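Local coordinates for Lactamase_B domain-containing protein (Bacillus lehensis G1, PDB 7EV5) that probably hydrolyses beta-lactams as a B3-type metallo-beta-lactamase with a second, glyoxalase II-like activity, using a two-zinc site in a metallo-beta-lactamase fold, at residues A[35-40]-A[64-69]; A[15-20]-A[119-124]; A[83-88]-A[103-108]; A[152-157]-A[198-203]. One frame throughout, in Å; residues are numbered along the deposited sequence. Where two conformers were deposited one is given.

Interaction 1 (A[35-40]-A[64-69]); sequences ALITWL and DAVRDT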
loop_
_atom_site.group_PDB
_atom_site.type_symbol
_atom_site.label_atom_id
_atom_site.label_comp_id
_atom_site.label_asym_id
_atom_site.label_seq_id
_atom_site.Cartn_x
_atom_site.Cartn_y
_atom_site.Cartn_z
ATOM N N ALA A 35 -15.635 9.257 0.564
ATOM C CA ALA A 35 -14.757 10.369 0.212
ATOM C C ALA A 35 -13.868 10.015 -0.974
ATOM O O ALA A 35 -13.638 10.847 -1.860
ATOM C CB ALA A 35 -13.904 10.769 1.411
ATOM N N LEU A 36 -13.343 8.788 -0.997
ATOM C CA LEU A 36 -12.484 8.372 -2.100
ATOM C C LEU A 36 -13.285 8.173 -3.380
ATOM O O LEU A 36 -12.868 8.635 -4.449
ATOM C CB LEU A 36 -11.730 7.097 -1.724
ATOM C CG LEU A 36 -10.861 6.501 -2.842
ATOM C CD1 LEU A 36 -9.767 7.456 -3.272
ATOM C CD2 LEU A 36 -10.266 5.175 -2.372
ATOM N N ILE A 37 -14.436 7.492 -3.290
ATOM C CA ILE A 37 -15.247 7.207 -4.477
ATOM C C ILE A 37 -15.756 8.497 -5.107
ATOM O O ILE A 37 -15.662 8.688 -6.327
ATOM C CB ILE A 37 -16.401 6.246 -4.134
ATOM C CG1 ILE A 37 -15.864 4.837 -3.878
ATOM C CG2 ILE A 37 -17.435 6.212 -5.266
ATOM C CD1 ILE A 37 -16.833 3.956 -3.111
ATOM N N THR A 38 -16.297 9.405 -4.286
ATOM C CA THR A 38 -16.828 10.650 -4.839
ATOM C C THR A 38 -15.726 11.525 -5.419
ATOM O O THR A 38 -15.957 12.207 -6.423
ATOM C CB THR A 38 -17.693 11.412 -3.826
ATOM O OG1 THR A 38 -16.917 11.758 -2.675
ATOM C CG2 THR A 38 -18.909 10.583 -3.404
ATOM N N TRP A 39 -14.521 11.518 -4.828
ATOM C CA TRP A 39 -13.416 12.262 -5.428
ATOM C C TRP A 39 -13.077 11.721 -6.809
ATOM O O TRP A 39 -12.923 12.487 -7.769
ATOM C CB TRP A 39 -12.176 12.244 -4.532
ATOM C CG TRP A 39 -11.007 12.987 -5.134
ATOM C CD1 TRP A 39 -10.805 14.327 -5.110
ATOM C CD2 TRP A 39 -9.905 12.430 -5.865
ATOM N NE1 TRP A 39 -9.639 14.647 -5.762
ATOM C CE2 TRP A 39 -9.070 13.497 -6.241
ATOM C CE3 TRP A 39 -9.542 11.133 -6.238
ATOM C CZ2 TRP A 39 -7.893 13.310 -6.965
ATOM C CZ3 TRP A 39 -8.369 10.948 -6.957
ATOM C CH2 TRP A 39 -7.561 12.031 -7.311
ATOM N N LEU A 40 -12.955 10.396 -6.928
ATOM C CA LEU A 40 -12.670 9.794 -8.226
ATOM C C LEU A 40 -13.717 10.196 -9.257
ATOM O O LEU A 40 -13.384 10.499 -10.410
ATOM C CB LEU A 40 -12.620 8.270 -8.095
ATOM C CG LEU A 40 -11.418 7.701 -7.338
ATOM C CD1 LEU A 40 -11.737 6.308 -6.848
ATOM C CD2 LEU A 40 -10.177 7.706 -8.225
ATOM N N ASP A 64 -14.226 -3.095 -0.342
ATOM C CA ASP A 64 -15.529 -3.580 -0.809
ATOM C C ASP A 64 -16.236 -2.518 -1.645
ATOM O O ASP A 64 -16.657 -2.769 -2.783
ATOM C CB ASP A 64 -16.414 -3.909 0.400
ATOM C CG ASP A 64 -16.163 -5.295 0.990
ATOM O OD1 ASP A 64 -15.704 -6.210 0.270
ATOM O OD2 ASP A 64 -16.450 -5.468 2.200
ATOM N N ALA A 65 -16.381 -1.320 -1.086
ATOM C CA ALA A 65 -17.150 -0.279 -1.758
ATOM C C ALA A 65 -16.479 0.152 -3.053
ATOM O O ALA A 65 -17.145 0.331 -4.075
ATOM C CB ALA A 65 -17.350 0.911 -0.824
ATOM N N VAL A 66 -15.159 0.314 -3.038
ATOM C CA VAL A 66 -14.456 0.722 -4.248
ATOM C C VAL A 66 -14.526 -0.382 -5.303
ATOM O O VAL A 66 -14.825 -0.126 -6.477
ATOM C CB VAL A 66 -13.007 1.128 -3.911
ATOM C CG1 VAL A 66 -12.237 1.402 -5.171
ATOM C CG2 VAL A 66 -12.999 2.367 -3.023
ATOM N N ARG A 67 -14.261 -1.627 -4.896
ATOM C CA ARG A 67 -14.332 -2.753 -5.823
ATOM C C ARG A 67 -15.728 -2.884 -6.429
ATOM O O ARG A 67 -15.878 -3.076 -7.641
ATOM C CB ARG A 67 -13.932 -4.031 -5.083
ATOM C CG ARG A 67 -13.936 -5.303 -5.894
ATOM C CD ARG A 67 -14.024 -6.507 -4.953
ATOM N NE ARG A 67 -15.322 -6.561 -4.283
ATOM C CZ ARG A 67 -15.495 -6.629 -2.966
ATOM N NH1 ARG A 67 -14.453 -6.663 -2.147
ATOM N NH2 ARG A 67 -16.721 -6.665 -2.464
ATOM N N ASP A 68 -16.766 -2.774 -5.593
ATOM C CA ASP A 68 -18.138 -2.931 -6.076
ATOM C C ASP A 68 -18.542 -1.779 -6.987
ATOM O O ASP A 68 -19.188 -1.995 -8.021
ATOM C CB ASP A 68 -19.105 -3.027 -4.893
ATOM C CG ASP A 68 -18.987 -4.342 -4.124
ATOM O OD1 ASP A 68 -18.343 -5.290 -4.620
ATOM O OD2 ASP A 68 -19.562 -4.422 -3.015
ATOM N N THR A 69 -18.183 -0.548 -6.614
ATOM C CA THR A 69 -18.589 0.623 -7.387
ATOM C C THR A 69 -17.993 0.611 -8.787
ATOM O O THR A 69 -18.678 0.936 -9.763
ATOM C CB THR A 69 -18.168 1.899 -6.657
ATOM O OG1 THR A 69 -18.871 1.994 -5.417
ATOM C CG2 THR A 69 -18.457 3.135 -7.501
#

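Interaction 2 (A[15-20]-A[119-124]); sequences YVLYND and GTFTFS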
loop_
_atom_site.group_PDB
_atom_site.type_symbol
_atom_site.label_atom_id
_atom_site.label_comp_id
_atom_site.label_asym_id
_atom_site.label_seq_id
_atom_site.Cartn_x
_atom_site.Cartn_y
_atom_site.Cartn_z
ATOM N N TYR A 15 -3.530 5.999 -2.110
ATOM C CA TYR A 15 -2.945 6.749 -3.215
ATOM C C TYR A 15 -3.754 6.497 -4.471
ATOM O O TYR A 15 -4.208 5.377 -4.713
ATOM C CB TYR A 15 -1.467 6.376 -3.468
ATOM C CG TYR A 15 -0.612 6.802 -2.317
ATOM C CD1 TYR A 15 -0.137 8.100 -2.229
ATOM C CD2 TYR A 15 -0.322 5.926 -1.285
ATOM C CE1 TYR A 15 0.612 8.507 -1.155
ATOM C CE2 TYR A 15 0.419 6.331 -0.193
ATOM C CZ TYR A 15 0.897 7.623 -0.137
ATOM O OH TYR A 15 1.645 8.055 0.945
ATOM N N VAL A 16 -3.938 7.539 -5.273
ATOM C CA VAL A 16 -4.472 7.373 -6.616
ATOM C C VAL A 16 -3.417 7.856 -7.594
ATOM O O VAL A 16 -3.055 9.039 -7.589
ATOM C CB VAL A 16 -5.800 8.112 -6.827
ATOM C CG1 VAL A 16 -6.269 7.874 -8.255
ATOM C CG2 VAL A 16 -6.848 7.630 -5.835
ATOM N N LEU A 17 -2.905 6.935 -8.408
ATOM C CA LEU A 17 -1.975 7.237 -9.487
ATOM C C LEU A 17 -2.771 7.315 -10.781
ATOM O O LEU A 17 -3.619 6.461 -11.037
ATOM C CB LEU A 17 -0.942 6.111 -9.587
ATOM C CG LEU A 17 0.113 6.189 -10.702
ATOM C CD1 LEU A 17 1.086 7.354 -10.499
ATOM C CD2 LEU A 17 0.865 4.856 -10.794
ATOM N N TYR A 18 -2.515 8.340 -11.591
ATOM C CA TYR A 18 -3.313 8.545 -12.791
ATOM C C TYR A 18 -2.413 8.955 -13.949
ATOM O O TYR A 18 -1.222 9.230 -13.779
ATOM C CB TYR A 18 -4.434 9.571 -12.558
ATOM C CG TYR A 18 -3.950 10.863 -11.942
ATOM C CD1 TYR A 18 -3.400 11.861 -12.733
ATOM C CD2 TYR A 18 -4.029 11.082 -10.571
ATOM C CE1 TYR A 18 -2.943 13.039 -12.185
ATOM C CE2 TYR A 18 -3.573 12.257 -10.015
ATOM C CZ TYR A 18 -3.035 13.234 -10.828
ATOM O OH TYR A 18 -2.581 14.414 -10.286
ATOM N N ASN A 19 -3.003 8.965 -15.147
ATOM C CA ASN A 19 -2.341 9.386 -16.375
ATOM C C ASN A 19 -3.177 10.472 -17.045
ATOM O O ASN A 19 -4.257 10.839 -16.571
ATOM C CB ASN A 19 -2.047 8.202 -17.317
ATOM C CG ASN A 19 -3.310 7.485 -17.809
ATOM O OD1 ASN A 19 -4.415 8.029 -17.782
ATOM N ND2 ASN A 19 -3.135 6.253 -18.284
ATOM N N ASP A 20 -2.676 10.981 -18.175
ATOM C CA ASP A 20 -3.371 12.062 -18.864
ATOM C C ASP A 20 -4.689 11.613 -19.481
ATOM O O ASP A 20 -5.579 12.448 -19.679
ATOM C CB ASP A 20 -2.460 12.715 -19.907
ATOM C CG ASP A 20 -1.346 13.531 -19.276
ATOM O OD1 ASP A 20 -1.391 13.758 -18.049
ATOM O OD2 ASP A 20 -0.428 13.955 -20.008
ATOM N N GLY A 119 -3.066 -1.900 -17.245
ATOM C CA GLY A 119 -3.282 -1.002 -18.373
ATOM C C GLY A 119 -1.938 -0.594 -18.950
ATOM O O GLY A 119 -1.114 -1.443 -19.302
ATOM N N THR A 120 -1.681 0.712 -19.035
ATOM C CA THR A 120 -0.369 1.189 -19.460
ATOM C C THR A 120 0.539 1.581 -18.297
ATOM O O THR A 120 1.623 2.127 -18.527
ATOM C CB THR A 120 -0.485 2.339 -20.466
ATOM O OG1 THR A 120 -1.328 3.365 -19.936
ATOM C CG2 THR A 120 -1.041 1.844 -21.798
ATOM N N PHE A 121 0.136 1.313 -17.056
ATOM C CA PHE A 121 1.001 1.544 -15.903
ATOM C C PHE A 121 1.832 0.294 -15.658
ATOM O O PHE A 121 1.275 -0.783 -15.416
ATOM C CB PHE A 121 0.177 1.814 -14.644
ATOM C CG PHE A 121 -0.769 2.977 -14.750
ATOM C CD1 PHE A 121 -0.364 4.258 -14.398
ATOM C CD2 PHE A 121 -2.068 2.785 -15.167
ATOM C CE1 PHE A 121 -1.246 5.323 -14.469
ATOM C CE2 PHE A 121 -2.959 3.854 -15.250
ATOM C CZ PHE A 121 -2.541 5.125 -14.896
ATOM N N THR A 122 3.152 0.428 -15.687
ATOM C CA THR A 122 4.013 -0.691 -15.338
ATOM C C THR A 122 4.718 -0.419 -14.019
ATOM O O THR A 122 5.184 0.698 -13.763
ATOM C CB THR A 122 5.015 -1.023 -16.446
ATOM O OG1 THR A 122 4.293 -1.343 -17.638
ATOM C CG2 THR A 122 5.867 -2.235 -16.059
ATOM N N PHE A 123 4.769 -1.452 -13.183
ATOM C CA PHE A 123 5.388 -1.380 -11.874
ATOM C C PHE A 123 6.423 -2.478 -11.741
ATOM O O PHE A 123 6.250 -3.577 -12.281
ATOM C CB PHE A 123 4.344 -1.625 -10.779
ATOM C CG PHE A 123 3.187 -0.679 -10.827
ATOM C CD1 PHE A 123 3.282 0.583 -10.260
ATOM C CD2 PHE A 123 2.004 -1.053 -11.428
ATOM C CE1 PHE A 123 2.205 1.462 -10.307
ATOM C CE2 PHE A 123 0.926 -0.189 -11.476
ATOM C CZ PHE A 123 1.023 1.066 -10.913
ATOM N N SER A 124 7.505 -2.162 -11.049
ATOM C CA SER A 124 8.374 -3.177 -10.484
ATOM C C SER A 124 7.834 -3.531 -9.105
ATOM O O SER A 124 7.429 -2.653 -8.336
ATOM C CB SER A 124 9.803 -2.652 -10.357
ATOM O OG SER A 124 10.439 -2.589 -11.619
HETATM O O HOH W 1 -0.516 4.798 -18.005
#

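Interaction 3 (A[83-88]-A[103-108]); sequences WLEDPA and AKPADH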
loop_
_atom_site.group_PDB
_atom_site.type_symbol
_atom_site.label_atom_id
_atom_site.label_comp_id
_atom_site.label_asym_id
_atom_site.label_seq_id
_atom_site.Cartn_x
_atom_site.Cartn_y
_atom_site.Cartn_z
ATOM N N TRP A 83 -6.287 -12.719 5.078
ATOM C CA TRP A 83 -6.439 -11.599 6.000
ATOM C C TRP A 83 -7.608 -10.692 5.647
ATOM O O TRP A 83 -8.156 -10.032 6.536
ATOM C CB TRP A 83 -5.166 -10.755 6.015
ATOM C CG TRP A 83 -4.016 -11.396 6.722
ATOM C CD1 TRP A 83 -3.802 -12.729 6.922
ATOM C CD2 TRP A 83 -2.911 -10.718 7.307
ATOM N NE1 TRP A 83 -2.623 -12.924 7.607
ATOM C CE2 TRP A 83 -2.061 -11.700 7.867
ATOM C CE3 TRP A 83 -2.565 -9.375 7.428
ATOM C CZ2 TRP A 83 -0.871 -11.371 8.530
ATOM C CZ3 TRP A 83 -1.385 -9.051 8.090
ATOM C CH2 TRP A 83 -0.555 -10.052 8.630
ATOM N N LEU A 84 -7.999 -10.619 4.372
ATOM C CA LEU A 84 -9.045 -9.682 3.977
ATOM C C LEU A 84 -10.353 -9.984 4.694
ATOM O O LEU A 84 -11.057 -9.069 5.136
ATOM C CB LEU A 84 -9.262 -9.756 2.466
ATOM C CG LEU A 84 -8.127 -9.205 1.603
ATOM C CD1 LEU A 84 -8.511 -9.382 0.138
ATOM C CD2 LEU A 84 -7.804 -7.744 1.912
ATOM N N GLU A 85 -10.687 -11.260 4.821
ATOM C CA GLU A 85 -11.994 -11.671 5.302
ATOM C C GLU A 85 -11.979 -12.125 6.747
ATOM O O GLU A 85 -13.028 -12.517 7.266
ATOM C CB GLU A 85 -12.520 -12.808 4.422
ATOM C CG GLU A 85 -12.827 -12.385 3.000
ATOM C CD GLU A 85 -12.968 -13.566 2.074
ATOM O OE1 GLU A 85 -11.934 -14.141 1.692
ATOM O OE2 GLU A 85 -14.117 -13.926 1.741
ATOM N N ASP A 86 -10.823 -12.104 7.401
ATOM C CA ASP A 86 -10.684 -12.609 8.767
ATOM C C ASP A 86 -10.216 -11.484 9.680
ATOM O O ASP A 86 -9.023 -11.120 9.672
ATOM C CB ASP A 86 -9.720 -13.791 8.799
ATOM C CG ASP A 86 -9.766 -14.552 10.105
ATOM O OD1 ASP A 86 -10.175 -13.956 11.120
ATOM O OD2 ASP A 86 -9.387 -15.747 10.108
ATOM N N PRO A 87 -11.113 -10.925 10.502
ATOM C CA PRO A 87 -10.731 -9.804 11.372
ATOM C C PRO A 87 -9.805 -10.205 12.498
ATOM O O PRO A 87 -9.195 -9.323 13.110
ATOM C CB PRO A 87 -12.078 -9.312 11.914
ATOM C CG PRO A 87 -12.914 -10.566 11.975
ATOM C CD PRO A 87 -12.465 -11.439 10.810
ATOM N N ALA A 88 -9.688 -11.500 12.790
ATOM C CA ALA A 88 -8.709 -11.979 13.760
ATOM C C ALA A 88 -7.293 -11.988 13.208
ATOM O O ALA A 88 -6.338 -12.094 13.986
ATOM C CB ALA A 88 -9.073 -13.385 14.237
ATOM N N ALA A 103 -15.821 -8.727 1.866
ATOM C CA ALA A 103 -16.801 -9.788 1.685
ATOM C C ALA A 103 -16.364 -10.823 0.656
ATOM O O ALA A 103 -17.030 -11.855 0.507
ATOM C CB ALA A 103 -18.155 -9.198 1.283
ATOM N N LYS A 104 -15.260 -10.576 -0.042
ATOM C CA LYS A 104 -14.744 -11.424 -1.102
ATOM C C LYS A 104 -13.228 -11.430 -1.003
ATOM O O LYS A 104 -12.633 -10.420 -0.610
ATOM C CB LYS A 104 -15.122 -10.853 -2.479
ATOM C CG LYS A 104 -16.610 -10.875 -2.803
ATOM C CD LYS A 104 -16.872 -10.231 -4.158
ATOM C CE LYS A 104 -18.351 -10.249 -4.514
ATOM N NZ LYS A 104 -18.615 -9.685 -5.869
ATOM N N PRO A 105 -12.583 -12.545 -1.344
ATOM C CA PRO A 105 -11.113 -12.571 -1.388
ATOM C C PRO A 105 -10.587 -11.735 -2.547
ATOM O O PRO A 105 -11.327 -11.295 -3.432
ATOM C CB PRO A 105 -10.779 -14.054 -1.585
ATOM C CG PRO A 105 -12.001 -14.643 -2.240
ATOM C CD PRO A 105 -13.178 -13.848 -1.705
ATOM N N ALA A 106 -9.272 -11.522 -2.534
ATOM C CA ALA A 106 -8.626 -10.840 -3.647
ATOM C C ALA A 106 -8.796 -11.670 -4.911
ATOM O O ALA A 106 -8.843 -12.905 -4.862
ATOM C CB ALA A 106 -7.131 -10.656 -3.359
ATOM N N ASP A 107 -8.889 -10.990 -6.051
ATOM C CA ASP A 107 -9.028 -11.773 -7.271
ATOM C C ASP A 107 -7.736 -11.904 -8.058
ATOM O O ASP A 107 -7.725 -12.616 -9.072
ATOM C CB ASP A 107 -10.227 -11.350 -8.137
ATOM C CG ASP A 107 -10.239 -9.877 -8.437
ATOM O OD1 ASP A 107 -11.297 -9.364 -8.859
ATOM O OD2 ASP A 107 -9.191 -9.244 -8.270
ATOM N N HIS A 108 -6.640 -11.334 -7.572
ATOM C CA HIS A 108 -5.314 -11.531 -8.134
ATOM C C HIS A 108 -4.362 -11.673 -6.958
ATOM O O HIS A 108 -4.338 -10.799 -6.086
ATOM C CB HIS A 108 -4.896 -10.320 -8.977
ATOM C CG HIS A 108 -5.548 -10.259 -10.325
ATOM N ND1 HIS A 108 -6.824 -9.778 -10.525
ATOM C CD2 HIS A 108 -5.079 -10.604 -11.547
ATOM C CE1 HIS A 108 -7.115 -9.841 -11.816
ATOM N NE2 HIS A 108 -6.070 -10.329 -12.455
#

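Interaction 4 (A[152-157]-A[198-203]); sequences LFQQSI and GQEMDH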
loop_
_atom_site.group_PDB
_atom_site.type_symbol
_atom_site.label_atom_id
_atom_site.label_comp_id
_atom_site.label_asym_id
_atom_site.label_seq_id
_atom_site.Cartn_x
_atom_site.Cartn_y
_atom_site.Cartn_z
ATOM N N LEU A 152 8.654 1.872 5.349
ATOM C CA LEU A 152 9.533 3.017 5.557
ATOM C C LEU A 152 8.679 4.272 5.564
ATOM O O LEU A 152 7.925 4.514 4.618
ATOM C CB LEU A 152 10.564 3.108 4.424
ATOM C CG LEU A 152 11.510 4.308 4.416
ATOM C CD1 LEU A 152 12.385 4.329 5.669
ATOM C CD2 LEU A 152 12.355 4.332 3.156
ATOM N N PHE A 153 8.793 5.071 6.621
ATOM C CA PHE A 153 8.068 6.327 6.710
ATOM C C PHE A 153 9.069 7.466 6.751
ATOM O O PHE A 153 10.280 7.260 6.865
ATOM C CB PHE A 153 7.235 6.388 7.995
ATOM C CG PHE A 153 6.304 5.221 8.184
ATOM C CD1 PHE A 153 5.273 4.974 7.282
ATOM C CD2 PHE A 153 6.432 4.384 9.285
ATOM C CE1 PHE A 153 4.397 3.902 7.476
ATOM C CE2 PHE A 153 5.563 3.314 9.482
ATOM C CZ PHE A 153 4.542 3.066 8.572
ATOM N N GLN A 154 8.555 8.687 6.657
ATOM C CA GLN A 154 9.379 9.856 6.928
ATOM C C GLN A 154 9.758 9.842 8.402
ATOM O O GLN A 154 8.891 9.943 9.273
ATOM C CB GLN A 154 8.595 11.117 6.591
ATOM C CG GLN A 154 9.419 12.385 6.692
ATOM C CD GLN A 154 8.556 13.620 6.616
ATOM O OE1 GLN A 154 7.734 13.874 7.502
ATOM N NE2 GLN A 154 8.713 14.384 5.540
ATOM N N GLN A 155 11.048 9.665 8.686
ATOM C CA GLN A 155 11.625 9.694 10.034
ATOM C C GLN A 155 11.341 8.466 10.897
ATOM O O GLN A 155 11.706 8.464 12.079
ATOM C CB GLN A 155 11.271 10.971 10.814
ATOM C CG GLN A 155 11.963 12.222 10.312
ATOM C CD GLN A 155 13.457 12.172 10.548
ATOM O OE1 GLN A 155 14.245 12.142 9.604
ATOM N NE2 GLN A 155 13.854 12.154 11.813
ATOM N N SER A 156 10.719 7.418 10.366
ATOM C CA SER A 156 10.527 6.204 11.151
ATOM C C SER A 156 10.387 5.028 10.196
ATOM O O SER A 156 10.458 5.184 8.976
ATOM C CB SER A 156 9.335 6.295 12.116
ATOM O OG SER A 156 8.093 6.366 11.436
ATOM N N ILE A 157 10.208 3.840 10.772
ATOM C CA ILE A 157 10.020 2.616 10.006
ATOM C C ILE A 157 8.801 1.878 10.549
ATOM O O ILE A 157 8.272 2.196 11.615
ATOM C CB ILE A 157 11.273 1.712 9.988
ATOM C CG1 ILE A 157 11.614 1.214 11.395
ATOM C CG2 ILE A 157 12.456 2.450 9.380
ATOM C CD1 ILE A 157 12.801 0.260 11.410
ATOM N N GLY A 198 16.489 9.308 -0.796
ATOM C CA GLY A 198 17.696 10.008 -0.380
ATOM C C GLY A 198 17.545 10.693 0.963
ATOM O O GLY A 198 18.446 10.640 1.800
ATOM N N GLN A 199 16.396 11.334 1.194
ATOM C CA GLN A 199 16.189 12.015 2.466
ATOM C C GLN A 199 16.198 11.039 3.637
ATOM O O GLN A 199 16.727 11.355 4.708
ATOM C CB GLN A 199 14.887 12.814 2.432
ATOM C CG GLN A 199 14.980 14.076 1.590
ATOM C CD GLN A 199 16.180 14.931 1.942
ATOM O OE1 GLN A 199 16.361 15.321 3.099
ATOM N NE2 GLN A 199 17.011 15.226 0.944
ATOM N N GLU A 200 15.614 9.851 3.462
ATOM C CA GLU A 200 15.590 8.901 4.569
ATOM C C GLU A 200 16.964 8.282 4.787
ATOM O O GLU A 200 17.377 8.054 5.930
ATOM C CB GLU A 200 14.517 7.834 4.346
ATOM C CG GLU A 200 13.091 8.390 4.375
ATOM C CD GLU A 200 12.849 9.329 5.540
ATOM O OE1 GLU A 200 13.080 8.920 6.693
ATOM O OE2 GLU A 200 12.412 10.477 5.301
ATOM N N MET A 201 17.683 8.008 3.698
ATOM C CA MET A 201 19.049 7.506 3.812
ATOM C C MET A 201 19.910 8.451 4.642
ATOM O O MET A 201 20.747 8.007 5.436
ATOM C CB MET A 201 19.634 7.331 2.411
ATOM C CG MET A 201 21.018 6.700 2.340
ATOM S SD MET A 201 21.506 6.408 0.626
ATOM C CE MET A 201 19.916 6.024 -0.109
ATOM N N ASP A 202 19.715 9.754 4.475
ATOM C CA ASP A 202 20.541 10.741 5.151
ATOM C C ASP A 202 20.037 11.126 6.536
ATOM O O ASP A 202 20.837 11.591 7.356
ATOM C CB ASP A 202 20.658 12.000 4.289
ATOM C CG ASP A 202 21.377 11.744 2.981
ATOM O OD1 ASP A 202 22.031 10.684 2.854
ATOM O OD2 ASP A 202 21.286 12.602 2.076
ATOM N N HIS A 203 18.747 10.952 6.829
ATOM C CA HIS A 203 18.205 11.533 8.051
ATOM C C HIS A 203 17.288 10.642 8.878
ATOM O O HIS A 203 16.930 11.049 9.987
ATOM C CB HIS A 203 17.482 12.858 7.751
ATOM C CG HIS A 203 18.237 13.764 6.828
ATOM N ND1 HIS A 203 19.519 14.198 7.093
ATOM C CD2 HIS A 203 17.890 14.319 5.643
ATOM C CE1 HIS A 203 19.930 14.978 6.109
ATOM N NE2 HIS A 203 18.959 15.069 5.217
#

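Interaction 1 (A[35-40]-A[64-69])
I37 ends on a hydrogen bond of the other helix. Its CD1 lies 3.6 Å from T69 OG1 and 3.8 Å from A65 O, and these two oxygens are bonded to each other. T69 OG1 donates to A65 O at 2.7 Å. A65 O also takes the regular helical bond from T69 N, and the two donors come from opposite faces of its plane. The OG1 of T69 stands beside its own backbone N (chi1 -64°), which turns it back along the helix to that carbonyl. The hydroxyl proton is spent within its own helix, beside the apolar I37. T69 CG2 touches I37 CG2 at 3.9 Å.

The rest is aliphatic. I37 CD1 also meets A65 CB. I37 CG1 and V66 CG2 are 3.9 Å apart, their side chains sliding past each other in opposite directions. L36 CD2 reaches V66 CG2 at 4.0 Å; the L36 and V66 side chains cross at about a right angle. No hydrogen bond joins the two segments.

Their axes run 33° apart in the same general direction and come within 10.2 Å. This fits the fold, where helices 33-42 and 63-70 connect successive parallel strands, 23-27, 46-51 and 74-77. On its sheet side, helix 33-42 sets L36, W39 and L40 on V16 of strand 12-18. L36 and W39 also reach strand 2-7.

Interaction 2 (A[15-20]-A[119-124])
L17 and the rings of F121 and F123 make the apolar part of this contact. L17 CD2 meets the edge of F123 near the ring plane, 3.7 Å from F123 CE1. The same methyl lies 3.9 Å from F121 CD1, approaching that ring obliquely. L17 CG is anti to its backbone N (chi1 178°), and CD2 reaches both rings from there. The edge of F121 also meets backbone: its CE1 is 3.9 Å from Y18 C, close to the ring plane.

An amide meets the same ring. N19 ND2 approaches F121 CZ obliquely at 3.6 Å, and the amide and ring planes are only 14° apart. The polar end of N19 has its own partner, since ND2 donates to E23 OE1.

Water makes the third kind of link. One water accepts from N19 ND2 at 3.0 Å and also bonds T120 OG1. It sits over the centre of the F121 ring, 3.5 Å above its plane.

The N-to-C directions of strands 15-18 and 121-124 differ by 126°, and the two belong to different sheets. Y140 of strand 136-140 touches both L17 and F121. The contact belongs to the apolar interior between the two sheets of the metallo-beta-lactamase αβ/βα sandwich. The segments are held mainly by apolar contact, and the polar end adds a water bridge in place of a direct hydrogen bond.

Interaction 3 (A[83-88]-A[103-108])
The backbones of L84 and E85 pass those of P105 and A103 in opposite directions, with L84 CA 6.4 Å from P105 CA and E85 CA 6.3 Å from A103 CA. Neither segment has a regular helix or strand up to H108, where strand 108-110 begins. They belong to the long connection between the parallel strands 74-77 and 108-110 of the metallo-beta-lactamase fold, one before and one after helix 92-96.

L84 is the buried member. Its CD1 touches A106 CB at 4.0 Å and comes closer still, to 3.5 Å, to A106 N. The chain is extended at chi2 (179°), which carries CD1 out to the other loop. L84 and A106 both rest on L76, so the apolar part of the contact lies against strand 74-77. The L84 backbone is also hydrogen-bonded to T102.

E85 reaches across beside it. Its chain is extended beyond CG. The E85 and P105 side chains cross at a slant, with the carboxylate oxygens beside the ring carbons. E85 OE2 is 3.6 Å from P105 CD. E85 OE1 is 3.5 Å from P105 CB and equally near P105 N, but this tertiary amide nitrogen carries no hydrogen, and no hydrogen bond forms.

Interaction 4 (A[152-157]-A[198-203])
A short, weakly bonded beta hairpin follows the zinc ligand D150, and E200 of helix 197-203 holds its turn. The hairpin pairs 152-153 with 156-157, with one bond from F153 N to S156 O at 2.9 Å. Q154 and Q155 are the turn corners, with backbone angles that fit a type II turn. Q155 N points out of the turn and donates to E200 OE1 at 2.9 Å. The bond is nearly straight (168°), but it meets the carboxylate from above, 37° out of its plane.

E200 CG stands beside its backbone N, and the chain then bends at chi2 (-46°). This lays the carboxylate along the turn, with OE2 3.5 Å from Q154 CA and 3.8 Å from Q154 CG. The buried carboxylate has further partners: N204 ND2 at OE1 and T195 OG1 at OE2. F153 O is also near E200 OE1, at 3.3 Å. Both are acceptors, so this approach is probably somewhat unfavourable and offset by the donors.

L152 adds an apolar touch, its CD2 4.3 Å from E200 CB. F153 points away from the helix, and its side chain comes within about 4 Å of those of the zinc ligands D150 and H191. L152 packs on I178 of helix 167-178 and V187 of strand 186-189, while I157 covers more of helix 167-178. The hairpin thus packs on both that helix and helix 197-203.

In the fold
Interactions 1, 2 and 3 form a connected series. V16 of segment 15-20 joins interaction 2 to interaction 1, its CG2 3.8 Å from W39 CZ3. D64 joins interaction 1 to interaction 3: its OD1 is 3.0 Å from A103 N, a probable hydrogen bond, and the same oxygen takes the salt bridge from R67. Interaction 4 touches none of them. Its centre lies about 31 Å from those of interactions 1 and 3, which are across the chain's centre from it. Interaction 4 comes closest to the zinc site. The F153 side chain is about 6 Å from a zinc ion, and that of L84 about 12 Å.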